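CBS domain-containing protein CBSX1, chloroplastic (Arabidopsis thaliana, PDB 4GQW) probably regulates chloroplast thioredoxins through its pair of CBS domains. Local coordinates at residues Leu17-Pro22 / Gly40-Asp45; Val51-Asp56 / Pro93-Val98; Tyr116-Val121 / Ile131-Asn136; Pro22-Asp27 / Lys85-Leu90. All blocks are in the same frame, centred on the assembly; numbering follows the deposited sequence.

Interactions 1, 2 and 4 gather around the sheet of strands 40-44, 50-55 and 92-93. Interaction 3 lies in the other sheet, on the hairpin of strands 118-122 and 128-133. The centres of interactions 1 and 2 are about 9 Å apart, on neighbouring strands. Interactions 1 and 4 are about 10 Å apart, share Pro22 and alternate along the chain. Interaction 4 also alternates with interaction 2, whereas interaction 3 comes last in series. Interactions 3 and 4 are about 23 Å apart between centres, on opposite sides of the chain's centre. Segment 93-98 leads from one sheet to the other, so interaction 2 helps join the two CBS units.

Interaction 1: Leu17-Pro22 / Gly40-Asp45; sequences LHVVKP and GFPVID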
# COMPACT_ATOMS: atom_id res chain seq x y z
N LEU A 17 -15.52 -2.26 -1.64
CA LEU A 17 -14.74 -1.04 -1.76
C LEU A 17 -14.94 -0.14 -0.55
O LEU A 17 -15.98 -0.18 0.10
CB LEU A 17 -15.11 -0.27 -3.03
CG LEU A 17 -14.66 -0.83 -4.38
CD1 LEU A 17 -15.09 0.10 -5.49
CD2 LEU A 17 -13.15 -1.02 -4.39
N HIS A 18 -13.93 0.67 -0.26
CA HIS A 18 -14.01 1.66 0.80
C HIS A 18 -13.80 3.03 0.20
O HIS A 18 -12.67 3.47 -0.00
CB HIS A 18 -12.97 1.39 1.88
CG HIS A 18 -13.09 0.03 2.51
ND1 HIS A 18 -12.26 -1.01 2.21
CD2 HIS A 18 -13.97 -0.43 3.43
CE1 HIS A 18 -12.61 -2.07 2.92
NE2 HIS A 18 -13.65 -1.75 3.67
N VAL A 19 -14.90 3.72 -0.10
CA VAL A 19 -14.83 5.00 -0.79
C VAL A 19 -14.99 6.18 0.15
O VAL A 19 -15.11 6.02 1.36
CB VAL A 19 -15.89 5.10 -1.89
CG1 VAL A 19 -15.67 4.03 -2.95
CG2 VAL A 19 -17.29 4.99 -1.29
N VAL A 20 -15.00 7.37 -0.43
CA VAL A 20 -15.10 8.61 0.32
C VAL A 20 -15.71 9.67 -0.59
O VAL A 20 -15.54 9.62 -1.80
CB VAL A 20 -13.71 9.03 0.87
CG1 VAL A 20 -13.42 10.49 0.60
CG2 VAL A 20 -13.60 8.71 2.35
N LYS A 21 -16.45 10.61 -0.02
CA LYS A 21 -17.07 11.67 -0.81
C LYS A 21 -16.31 12.97 -0.62
O LYS A 21 -15.54 13.09 0.33
CB LYS A 21 -18.54 11.82 -0.41
CG LYS A 21 -19.26 10.48 -0.39
CD LYS A 21 -20.76 10.61 -0.33
CE LYS A 21 -21.39 9.22 -0.32
NZ LYS A 21 -22.87 9.25 -0.38
N PRO A 22 -16.49 13.95 -1.52
CA PRO A 22 -15.78 15.22 -1.34
C PRO A 22 -16.23 15.95 -0.08
O PRO A 22 -15.55 16.86 0.38
CB PRO A 22 -16.20 16.03 -2.57
CG PRO A 22 -16.62 15.03 -3.57
CD PRO A 22 -17.23 13.91 -2.79
N GLY A 40 -5.38 4.88 0.64
CA GLY A 40 -6.21 5.85 -0.05
C GLY A 40 -7.52 5.28 -0.55
O GLY A 40 -7.75 4.07 -0.49
N PHE A 41 -8.39 6.16 -1.04
CA PHE A 41 -9.65 5.74 -1.63
C PHE A 41 -9.96 6.50 -2.90
O PHE A 41 -9.38 7.56 -3.16
CB PHE A 41 -10.84 5.97 -0.68
CG PHE A 41 -10.45 6.34 0.71
CD1 PHE A 41 -10.47 5.39 1.71
CD2 PHE A 41 -10.12 7.64 1.03
CE1 PHE A 41 -10.14 5.72 3.00
CE2 PHE A 41 -9.78 7.98 2.32
CZ PHE A 41 -9.80 7.02 3.31
N PRO A 42 -10.88 5.96 -3.71
CA PRO A 42 -11.50 6.74 -4.77
C PRO A 42 -12.57 7.65 -4.18
O PRO A 42 -13.18 7.30 -3.17
CB PRO A 42 -12.14 5.67 -5.65
CG PRO A 42 -12.42 4.56 -4.72
CD PRO A 42 -11.27 4.55 -3.76
N VAL A 43 -12.78 8.80 -4.81
CA VAL A 43 -13.77 9.74 -4.34
C VAL A 43 -14.93 9.81 -5.33
O VAL A 43 -14.74 10.07 -6.52
CB VAL A 43 -13.18 11.14 -4.17
CG1 VAL A 43 -14.14 12.03 -3.41
CG2 VAL A 43 -11.86 11.06 -3.44
N ILE A 44 -16.13 9.55 -4.82
CA ILE A 44 -17.34 9.56 -5.61
C ILE A 44 -18.29 10.65 -5.15
O ILE A 44 -18.16 11.16 -4.03
CB ILE A 44 -18.11 8.24 -5.48
CG1 ILE A 44 -18.52 8.03 -4.02
CG2 ILE A 44 -17.26 7.08 -5.98
CD1 ILE A 44 -19.40 6.83 -3.80
N ASP A 45 -19.25 10.98 -6.00
CA ASP A 45 -20.32 11.88 -5.60
C ASP A 45 -21.50 11.09 -5.04
O ASP A 45 -21.35 9.93 -4.67
CB ASP A 45 -20.75 12.80 -6.75
CG ASP A 45 -21.27 12.05 -7.96
OD1 ASP A 45 -21.56 12.71 -8.98
OD2 ASP A 45 -21.41 10.81 -7.91
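Val20 and Val43 form a single backbone bridge, with their CA atoms 5.0 Å apart. Segments 17-22 and 40-45 run broadly the same way, 52° apart from end to end. Val20 N donates to Pro42 O at 3.3 Å. Ile44 N donates to Val20 O at 3.1 Å. Val20 O also receives a CA-H...O contact from Val43, and Lys21 CA makes another with Ile44 O.

The side chains close around this bridge. Val20 CG2 sits over one face of the Phe41 ring in a CH-pi contact, 4.0 Å from the centroid and 19° off the ring normal. The Phe41 CG is almost eclipsed with its own backbone N (chi1 -10°), a strained turn that sets the ring beside Val20. Ala29, Leu32 and Leu33 of helix 26-35 also pack on Phe41. Without the ring, as with an alanine here, Val20 CG2 is likely to lose its aromatic face and a gap to open below that helix. Val19 splits its two branches: CG1 meets Pro42 CG at 3.7 Å, and CG2 meets Ile44 CD1 at 3.8 Å. Pro22 CD rests 3.7 Å from Val43 CG1. Lys21 extends past the strand to a salt bridge with Glu46.

Helix 26-35 connects the two segments, consistent with the beta-alpha-beta order of a CBS domain. The bridge thus ties the loop before the helix to the strand after it. Backbone bonds set the alignment, while apolar side-chain packing fills the side of the contact.

Interaction 2: Val51-Asp56 / Pro93-Val98; sequences VGLVSD and PAPLVV
Pro93 lies against Gly52, with the two CA atoms 3.9 Å apart. A CB on Gly52 would come within about 3.5 Å of Pro93 CA. Ala94 continues past the strand. Its N is 3.6 Å from Val51 O, and no hydrogen bond joins the two segments. Pro95 then sets its ring against strand 50-55. Its CD sits 4.0 Å from Gly52 CA, while CG lies 3.6 Å from Leu53 CG. Leu53 CD1 comes alongside Pro95 CB at 3.7 Å. The Leu53 CG stands opposite its own carbonyl carbon (chi1 -77°), which carries the branch point to the proline ring. Cutting Leu53 back to an alanine removes the branch under Pro95 CB and CG, and would probably open a gap there, leaving the ring to Leu50 and Pro120.

Val51 and Gly52 both face Val43, forming a classic beta bulge in the strand that Pro93 and Pro95 approach. Segment 93-98 is the crossing from the sheet of strands 40-44, 50-55 and 92-93 to the sheet that holds 98-99, 118-122 and 128-133. Beyond Pro95, Leu96 packs on Tyr116, and Val97 on Leu50 and Val122. Val98 joins the second sheet, where its side chain meets Leu119 and Val121.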
# COMPACT_ATOMS: atom_id res chain seq x y z
N VAL A 51 -15.24 10.89 -8.85
CA VAL A 51 -14.95 12.31 -8.95
C VAL A 51 -13.50 12.62 -8.62
O VAL A 51 -13.00 13.71 -8.89
CB VAL A 51 -15.92 13.15 -8.08
CG1 VAL A 51 -15.51 13.10 -6.62
CG2 VAL A 51 -15.97 14.59 -8.57
N GLY A 52 -12.79 11.64 -8.06
CA GLY A 52 -11.38 11.82 -7.81
C GLY A 52 -10.67 10.65 -7.15
O GLY A 52 -11.21 9.55 -7.07
N LEU A 53 -9.45 10.90 -6.70
CA LEU A 53 -8.70 9.95 -5.89
C LEU A 53 -8.06 10.71 -4.75
O LEU A 53 -7.65 11.86 -4.91
CB LEU A 53 -7.59 9.29 -6.71
CG LEU A 53 -7.90 8.18 -7.72
CD1 LEU A 53 -6.60 7.48 -8.09
CD2 LEU A 53 -8.90 7.19 -7.18
N VAL A 54 -7.97 10.08 -3.59
CA VAL A 54 -7.31 10.72 -2.46
C VAL A 54 -6.48 9.72 -1.67
O VAL A 54 -6.90 8.59 -1.43
CB VAL A 54 -8.31 11.47 -1.55
CG1 VAL A 54 -9.28 10.51 -0.89
CG2 VAL A 54 -7.57 12.28 -0.50
N SER A 55 -5.27 10.14 -1.29
CA SER A 55 -4.37 9.27 -0.55
C SER A 55 -3.94 9.90 0.76
O SER A 55 -4.30 11.04 1.06
CB SER A 55 -3.14 8.94 -1.39
OG SER A 55 -3.51 8.25 -2.57
N ASP A 56 -3.17 9.16 1.54
CA ASP A 56 -2.70 9.62 2.84
C ASP A 56 -1.82 10.87 2.76
O ASP A 56 -1.93 11.76 3.59
CB ASP A 56 -1.96 8.49 3.57
CG ASP A 56 -0.92 7.81 2.71
OD1 ASP A 56 -0.41 8.45 1.76
OD2 ASP A 56 -0.60 6.64 2.98
N PRO A 93 -8.27 14.97 -8.68
CA PRO A 93 -9.49 14.84 -9.48
C PRO A 93 -9.24 14.10 -10.79
O PRO A 93 -8.14 14.16 -11.34
CB PRO A 93 -9.87 16.30 -9.77
CG PRO A 93 -9.05 17.13 -8.80
CD PRO A 93 -7.79 16.35 -8.65
N ALA A 94 -10.27 13.40 -11.25
CA ALA A 94 -10.27 12.73 -12.55
C ALA A 94 -9.01 11.92 -12.84
O ALA A 94 -8.18 12.32 -13.65
CB ALA A 94 -10.51 13.74 -13.66
N PRO A 95 -8.87 10.77 -12.17
CA PRO A 95 -7.72 9.88 -12.39
C PRO A 95 -7.87 9.11 -13.70
O PRO A 95 -8.85 9.30 -14.42
CB PRO A 95 -7.82 8.91 -11.22
CG PRO A 95 -9.27 8.83 -10.96
CD PRO A 95 -9.79 10.22 -11.17
N LEU A 96 -6.90 8.26 -13.99
CA LEU A 96 -6.95 7.39 -15.15
C LEU A 96 -7.82 6.18 -14.86
O LEU A 96 -7.72 5.58 -13.79
CB LEU A 96 -5.54 6.95 -15.53
CG LEU A 96 -4.59 8.14 -15.55
CD1 LEU A 96 -3.17 7.66 -15.77
CD2 LEU A 96 -5.01 9.11 -16.63
N VAL A 97 -8.67 5.82 -15.82
CA VAL A 97 -9.76 4.89 -15.55
C VAL A 97 -9.82 3.73 -16.54
O VAL A 97 -9.47 3.89 -17.71
CB VAL A 97 -11.11 5.65 -15.58
CG1 VAL A 97 -12.24 4.75 -15.14
CG2 VAL A 97 -11.06 6.87 -14.68
N VAL A 98 -10.27 2.57 -16.06
CA VAL A 98 -10.59 1.44 -16.93
C VAL A 98 -12.05 1.01 -16.76
O VAL A 98 -12.75 1.47 -15.85
CB VAL A 98 -9.68 0.24 -16.65
CG1 VAL A 98 -8.22 0.67 -16.67
CG2 VAL A 98 -10.02 -0.39 -15.32

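Interaction 3: Tyr116-Val121 / Ile131-Asn136; sequences YRRLPV and IITRGN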
# COMPACT_ATOMS: atom_id res chain seq x y z
N TYR A 116 1.68 3.35 -11.31
CA TYR A 116 0.34 3.20 -10.75
C TYR A 116 0.12 1.79 -10.24
O TYR A 116 0.37 0.81 -10.95
CB TYR A 116 -0.73 3.55 -11.79
CG TYR A 116 -0.64 4.96 -12.32
CD1 TYR A 116 -1.18 6.03 -11.61
CD2 TYR A 116 -0.03 5.23 -13.53
CE1 TYR A 116 -1.10 7.32 -12.09
CE2 TYR A 116 0.06 6.52 -14.02
CZ TYR A 116 -0.48 7.56 -13.30
OH TYR A 116 -0.39 8.84 -13.79
N ARG A 117 -0.35 1.68 -9.00
CA ARG A 117 -0.72 0.38 -8.45
C ARG A 117 -2.22 0.16 -8.51
O ARG A 117 -2.68 -0.97 -8.48
CB ARG A 117 -0.25 0.26 -6.99
CG ARG A 117 1.22 -0.03 -6.83
CD ARG A 117 1.52 -0.45 -5.40
NE ARG A 117 2.91 -0.86 -5.23
CZ ARG A 117 3.79 -0.20 -4.48
NH1 ARG A 117 3.42 0.90 -3.83
NH2 ARG A 117 5.03 -0.64 -4.38
N ARG A 118 -2.98 1.25 -8.59
CA ARG A 118 -4.44 1.15 -8.55
C ARG A 118 -5.10 1.91 -9.69
O ARG A 118 -4.81 3.07 -9.94
CB ARG A 118 -4.97 1.69 -7.22
CG ARG A 118 -4.28 1.12 -5.99
CD ARG A 118 -4.96 1.60 -4.72
NE ARG A 118 -4.05 2.38 -3.88
CZ ARG A 118 -4.39 3.49 -3.24
NH1 ARG A 118 -5.62 3.97 -3.37
NH2 ARG A 118 -3.51 4.13 -2.49
N LEU A 119 -6.02 1.23 -10.37
CA LEU A 119 -6.82 1.86 -11.41
C LEU A 119 -8.31 1.69 -11.12
O LEU A 119 -8.78 0.57 -10.95
CB LEU A 119 -6.50 1.25 -12.78
CG LEU A 119 -5.14 1.56 -13.40
CD1 LEU A 119 -5.04 0.90 -14.76
CD2 LEU A 119 -4.96 3.06 -13.52
N PRO A 120 -9.04 2.80 -11.06
CA PRO A 120 -10.49 2.76 -10.85
C PRO A 120 -11.23 2.15 -12.04
O PRO A 120 -10.88 2.39 -13.20
CB PRO A 120 -10.86 4.24 -10.68
CG PRO A 120 -9.75 4.99 -11.32
CD PRO A 120 -8.52 4.18 -11.06
N VAL A 121 -12.26 1.37 -11.73
CA VAL A 121 -13.06 0.70 -12.75
C VAL A 121 -14.47 1.24 -12.75
O VAL A 121 -15.19 1.12 -11.75
CB VAL A 121 -13.12 -0.82 -12.51
CG1 VAL A 121 -13.77 -1.51 -13.69
CG2 VAL A 121 -11.73 -1.38 -12.28
N ILE A 131 -12.26 -1.51 -8.44
CA ILE A 131 -10.87 -1.07 -8.49
C ILE A 131 -9.96 -2.25 -8.85
O ILE A 131 -9.99 -3.28 -8.18
CB ILE A 131 -10.39 -0.51 -7.14
CG1 ILE A 131 -11.04 0.84 -6.84
CG2 ILE A 131 -8.89 -0.35 -7.14
CD1 ILE A 131 -10.56 1.46 -5.56
N ILE A 132 -9.16 -2.09 -9.89
CA ILE A 132 -8.19 -3.10 -10.27
C ILE A 132 -6.79 -2.71 -9.80
O ILE A 132 -6.29 -1.63 -10.12
CB ILE A 132 -8.19 -3.38 -11.80
CG1 ILE A 132 -7.07 -4.35 -12.17
CG2 ILE A 132 -8.09 -2.09 -12.59
CD1 ILE A 132 -7.46 -5.80 -12.00
N THR A 133 -6.16 -3.59 -9.02
CA THR A 133 -4.84 -3.29 -8.48
C THR A 133 -3.76 -4.18 -9.08
O THR A 133 -4.05 -5.13 -9.80
CB THR A 133 -4.80 -3.43 -6.94
OG1 THR A 133 -4.99 -4.80 -6.57
CG2 THR A 133 -5.89 -2.58 -6.31
N ARG A 134 -2.51 -3.85 -8.77
CA ARG A 134 -1.38 -4.64 -9.23
C ARG A 134 -1.44 -6.03 -8.62
O ARG A 134 -1.14 -7.03 -9.27
CB ARG A 134 -0.08 -3.95 -8.82
CG ARG A 134 1.16 -4.61 -9.36
CD ARG A 134 2.37 -3.75 -9.09
NE ARG A 134 2.31 -2.49 -9.82
CZ ARG A 134 3.13 -1.47 -9.61
NH1 ARG A 134 4.07 -1.57 -8.67
NH2 ARG A 134 3.02 -0.36 -10.32
N GLY A 135 -1.86 -6.08 -7.36
CA GLY A 135 -2.03 -7.33 -6.65
C GLY A 135 -3.11 -8.18 -7.29
O GLY A 135 -3.02 -9.40 -7.30
N ASN A 136 -4.14 -7.52 -7.82
CA ASN A 136 -5.20 -8.22 -8.52
C ASN A 136 -4.67 -8.88 -9.78
O ASN A 136 -5.08 -9.98 -10.14
CB ASN A 136 -6.35 -7.27 -8.88
CG ASN A 136 -7.03 -6.70 -7.66
OD1 ASN A 136 -7.54 -5.58 -7.69
ND2 ASN A 136 -7.04 -7.47 -6.59
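Arg117 lays its CG over the centre of the Arg134 guanidinium, 3.7 Å from CZ. The Arg117 chain is extended as far as NE. Arg134 starts with CG opposite the backbone N (chi1 -174°) and then bends at chi3 (-66°), which brings its planar end under Arg117. The two guanidinium planes stand 60° apart. Arg134 NH2 gives a weak bond to Tyr116 O at 3.0 Å. Both arginines face Asp56 of the second subunit: Arg117 NE forms a salt bridge with it, and Arg134 NH1 a long, weak ion pair. This shared carboxylate probably offsets the charge of the two groups.

Strands 118-122 and 128-133 form an antiparallel beta hairpin in the second CBS unit. Leu119 N donates to Ile132 O at 2.9 Å, and Ile132 N to Leu119 O at 2.9 Å. On the face of Leu119, Ile132 CG2 meets Leu119 CB at 3.7 Å and also Val121 CG2 at 3.7 Å. On the face of Arg118, Thr133 CG2 touches Arg118 CG. Thr133 is the N-cap of helix 134-142, and its OG1 accepts from Asn136 N at 3.1 Å. Arg134 N, at the start of that helix, donates to Arg117 O at 2.9 Å.

Interaction 4: Pro22-Asp27 / Lys85-Leu90; sequences PTTTVD and KLVGDL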
# COMPACT_ATOMS: atom_id res chain seq x y z
N PRO A 22 -16.49 13.95 -1.52
CA PRO A 22 -15.78 15.22 -1.34
C PRO A 22 -16.23 15.95 -0.08
O PRO A 22 -15.55 16.86 0.38
CB PRO A 22 -16.20 16.03 -2.57
CG PRO A 22 -16.62 15.03 -3.57
CD PRO A 22 -17.23 13.91 -2.79
N THR A 23 -17.38 15.55 0.47
CA THR A 23 -17.91 16.18 1.67
C THR A 23 -17.22 15.60 2.90
O THR A 23 -17.29 16.17 3.99
CB THR A 23 -19.42 15.96 1.79
OG1 THR A 23 -19.68 14.56 2.00
CG2 THR A 23 -20.11 16.40 0.51
N THR A 24 -16.57 14.46 2.71
CA THR A 24 -15.89 13.77 3.80
C THR A 24 -14.77 14.63 4.36
O THR A 24 -14.04 15.29 3.62
CB THR A 24 -15.31 12.42 3.32
OG1 THR A 24 -16.33 11.68 2.62
CG2 THR A 24 -14.82 11.60 4.49
N THR A 25 -14.66 14.66 5.69
CA THR A 25 -13.60 15.41 6.35
C THR A 25 -12.33 14.58 6.37
O THR A 25 -12.37 13.36 6.28
CB THR A 25 -13.97 15.78 7.80
OG1 THR A 25 -13.77 14.64 8.65
CG2 THR A 25 -15.42 16.22 7.89
N VAL A 26 -11.19 15.27 6.49
CA VAL A 26 -9.89 14.61 6.53
C VAL A 26 -9.82 13.65 7.71
O VAL A 26 -9.20 12.60 7.62
CB VAL A 26 -8.76 15.65 6.64
CG1 VAL A 26 -7.41 14.98 6.67
CG2 VAL A 26 -8.84 16.63 5.48
N ASP A 27 -10.48 14.03 8.80
CA ASP A 27 -10.53 13.21 10.00
C ASP A 27 -11.07 11.81 9.73
O ASP A 27 -10.35 10.82 9.89
CB ASP A 27 -11.42 13.90 11.04
CG ASP A 27 -10.71 14.10 12.36
OD1 ASP A 27 -10.64 15.25 12.83
OD2 ASP A 27 -10.24 13.10 12.94
N LYS A 85 -10.34 21.51 6.51
CA LYS A 85 -10.53 21.31 5.08
C LYS A 85 -11.05 19.91 4.77
O LYS A 85 -11.03 19.03 5.63
CB LYS A 85 -9.24 21.60 4.31
CG LYS A 85 -9.29 22.90 3.55
CD LYS A 85 -7.94 23.29 3.00
CE LYS A 85 -8.04 24.59 2.22
NZ LYS A 85 -6.70 25.16 1.91
N LEU A 86 -11.51 19.71 3.54
CA LEU A 86 -12.16 18.45 3.19
C LEU A 86 -11.49 17.71 2.04
O LEU A 86 -10.57 18.23 1.40
CB LEU A 86 -13.63 18.71 2.85
CG LEU A 86 -14.42 19.49 3.90
CD1 LEU A 86 -15.78 19.87 3.35
CD2 LEU A 86 -14.57 18.68 5.18
N VAL A 87 -11.96 16.49 1.78
CA VAL A 87 -11.39 15.64 0.74
C VAL A 87 -11.43 16.31 -0.63
O VAL A 87 -10.48 16.21 -1.40
CB VAL A 87 -12.11 14.27 0.68
CG1 VAL A 87 -11.87 13.57 -0.64
CG2 VAL A 87 -11.67 13.40 1.85
N GLY A 88 -12.53 17.00 -0.91
CA GLY A 88 -12.71 17.67 -2.18
C GLY A 88 -11.63 18.68 -2.52
O GLY A 88 -11.39 18.97 -3.69
N ASP A 89 -10.97 19.22 -1.50
CA ASP A 89 -9.93 20.22 -1.71
C ASP A 89 -8.55 19.60 -1.73
O ASP A 89 -7.57 20.25 -2.07
CB ASP A 89 -10.00 21.31 -0.64
CG ASP A 89 -11.36 21.97 -0.58
OD1 ASP A 89 -11.62 22.86 -1.42
OD2 ASP A 89 -12.16 21.60 0.29
N LEU A 90 -8.47 18.32 -1.37
CA LEU A 90 -7.18 17.64 -1.30
C LEU A 90 -7.05 16.52 -2.32
O LEU A 90 -5.94 16.14 -2.69
CB LEU A 90 -6.95 17.09 0.11
CG LEU A 90 -6.86 18.12 1.23
CD1 LEU A 90 -6.69 17.43 2.57
CD2 LEU A 90 -5.70 19.07 0.98
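Thr24 O accepts a hydrogen bond from Val87 N at 3.0 Å, nearly straight at 170° at the hydrogen. A second bond runs from Gly88 N to Pro22 O at 3.3 Å. These two backbone bonds hold the turn before helix 26-35 against the short, weakly bonded helix 87-90. Thr24 OG1 also bonds to Lys21 O, just before the segment. Thr25 sits at the N-cap of helix 26-35. Its side chain caps a backbone N of that helix, and Glu28 OE1 accepts from Thr25 N, as in a capping box. Segment 85-90 leads into the second CBS unit, so the contact fastens that entry to the loop and helix of the first.

The rest is packing, mostly of carbon on carbon. Leu86 CD2 lies against Thr25, 3.6 Å from its CA and 3.8 Å from its CG2. Val26 CG2 meets Leu90 CD1 at 3.7 Å, the two side chains crossing at about a right angle. The same methyl rests on a carbonyl oxygen, Lys85 O, at 3.3 Å. Pro22 CB rests on Gly88 CA at 3.9 Å. Val87 sends CG2 to Thr24 CB at 4.0 Å and packs also on Val20, Val43, Val54 and Leu59.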